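Local coordinates for protein putative O-Methyltransferase (PDB 3DR5) that probably acts as an O-methyltransferase that uses S-adenosyl-L-methionine as methyl donor, though its substrate is unknown, at residues R117-M122 against P139-A144. Sequence-based numbering, arbitrary orientation.
Sequences RPLDVM and PMDLKA
Leu119 packs both its methyls on Ala144, and CD1 also touches Asp141. The tight part is the meeting with Ala144. Leu119 CD1 lies 3.5 Å from Ala144 CB, and Leu119 CD2 reaches the backbone beyond it, 3.6 Å from Ala144 O. The fork thus fits against both the methyl and the carbonyl of one residue, and no hydrogen bond is involved. The side chain of Leu119 is extended: CG lies opposite the carbonyl carbon (chi1 -60°) and chi2 is near 176°. This carries the methyls across a gap of 7.4 Å between Leu119 CA and Ala144 CA.

The contact belongs to the Rossmann-like methyltransferase fold. Segment 117-122 forms the short helix after strand 111-114, the outermost parallel strand. Segment 139-144 follows strand 130-135 and leads into helix 142-152. Two neighbouring helical connections of the central sheet therefore touch here. Leu119 also rests on Ala148, one turn further along helix 142-152. Buried Met122, a selenomethionine, packs on Leu145, Ala148 and Leu152 of the same helix.

The Asp141 side is looser. Its carboxylate slants past the leucine, with Asp141 OD1 3.8 Å from Leu119 CD1, and adds a polar border beside the methyl. Leu119 remains exposed. The two segments bury 127 Å² between them, both sides summed. At the start of helix 118-121, Arg117 NE and Asp120 OD1 stand 3.6 Å apart. The oxygen sits off the plane of the guanidinium and no N-H points at it, so the long salt bridge rests on charge alone. Arg117 occupies the N-cap position, and Arg117 O accepts from both Asp120 N and Val121 N.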
# COMPACT_ATOMS: atom_id res chain seq x y z
N ARG A 117 22.07 16.72 4.95
CA ARG A 117 22.13 15.32 5.29
C ARG A 117 20.79 15.17 6.00
O ARG A 117 20.40 15.99 6.85
CB ARG A 117 23.31 15.04 6.23
CG ARG A 117 24.61 15.54 5.65
CD ARG A 117 25.72 15.51 6.67
NE ARG A 117 25.98 14.15 7.15
CZ ARG A 117 27.03 13.81 7.90
NH1 ARG A 117 27.92 14.72 8.26
NH2 ARG A 117 27.18 12.55 8.28
N PRO A 118 20.03 14.12 5.66
CA PRO A 118 18.71 13.84 6.25
C PRO A 118 18.61 14.02 7.76
O PRO A 118 17.78 14.78 8.25
CB PRO A 118 18.46 12.38 5.87
CG PRO A 118 19.21 12.21 4.61
CD PRO A 118 20.46 13.02 4.78
N LEU A 119 19.46 13.30 8.48
CA LEU A 119 19.42 13.33 9.92
C LEU A 119 19.82 14.63 10.59
O LEU A 119 19.57 14.82 11.79
CB LEU A 119 20.23 12.14 10.47
CG LEU A 119 19.72 10.76 10.02
CD1 LEU A 119 20.67 9.68 10.54
CD2 LEU A 119 18.30 10.52 10.54
N ASP A 120 20.41 15.53 9.82
CA ASP A 120 20.80 16.82 10.36
C ASP A 120 19.64 17.81 10.27
O ASP A 120 19.38 18.55 11.21
CB ASP A 120 21.99 17.38 9.58
CG ASP A 120 23.32 16.79 10.03
OD1 ASP A 120 24.21 16.58 9.17
OD2 ASP A 120 23.48 16.56 11.24
N VAL A 121 18.94 17.81 9.14
CA VAL A 121 17.86 18.76 8.90
C VAL A 121 16.45 18.40 9.38
O VAL A 121 15.59 19.27 9.49
CB VAL A 121 17.81 19.11 7.41
CG1 VAL A 121 17.19 17.97 6.62
CG2 VAL A 121 17.05 20.41 7.19
N MSE A 122 16.22 17.12 9.64
CA MSE A 122 14.91 16.70 10.11
C MSE A 122 14.66 17.30 11.48
O MSE A 122 13.53 17.42 11.94
CB MSE A 122 14.84 15.17 10.14
CG MSE A 122 14.35 14.60 8.81
SE MSE A 122 14.80 12.74 8.61
CE MSE A 122 15.64 12.83 6.89
N PRO A 139 21.30 0.81 5.72
CA PRO A 139 20.74 0.04 6.84
C PRO A 139 21.22 0.54 8.19
O PRO A 139 20.55 0.34 9.21
CB PRO A 139 21.19 -1.41 6.54
CG PRO A 139 22.19 -1.30 5.41
CD PRO A 139 21.79 -0.08 4.65
N MSE A 140 22.38 1.19 8.22
CA MSE A 140 22.91 1.70 9.48
C MSE A 140 22.21 2.99 9.90
O MSE A 140 22.31 3.42 11.06
CB MSE A 140 24.44 1.89 9.39
CG MSE A 140 25.21 0.55 9.43
SE MSE A 140 26.27 0.23 11.05
CE MSE A 140 25.26 1.29 12.32
N ASP A 141 21.49 3.61 8.98
CA ASP A 141 20.76 4.84 9.27
C ASP A 141 19.26 4.62 9.53
O ASP A 141 18.57 5.55 9.95
CB ASP A 141 20.91 5.83 8.12
CG ASP A 141 22.27 6.48 8.07
OD1 ASP A 141 22.79 6.81 9.15
OD2 ASP A 141 22.82 6.68 6.96
N LEU A 142 18.78 3.40 9.32
CA LEU A 142 17.35 3.12 9.47
C LEU A 142 16.69 3.49 10.77
O LEU A 142 15.65 4.16 10.78
CB LEU A 142 17.05 1.66 9.11
CG LEU A 142 17.18 1.26 7.63
CD1 LEU A 142 17.09 -0.25 7.50
CD2 LEU A 142 16.08 1.94 6.82
N LYS A 143 17.29 3.05 11.86
CA LYS A 143 16.79 3.33 13.19
C LYS A 143 16.73 4.84 13.43
O LYS A 143 15.72 5.37 13.90
CB LYS A 143 17.70 2.70 14.23
CG LYS A 143 16.97 1.98 15.37
CD LYS A 143 17.54 2.33 16.74
CE LYS A 143 16.69 3.39 17.44
NZ LYS A 143 17.16 3.70 18.82
N ALA A 144 17.82 5.52 13.10
CA ALA A 144 17.90 6.96 13.30
C ALA A 144 16.85 7.67 12.44
O ALA A 144 16.27 8.67 12.87
CB ALA A 144 19.30 7.47 12.95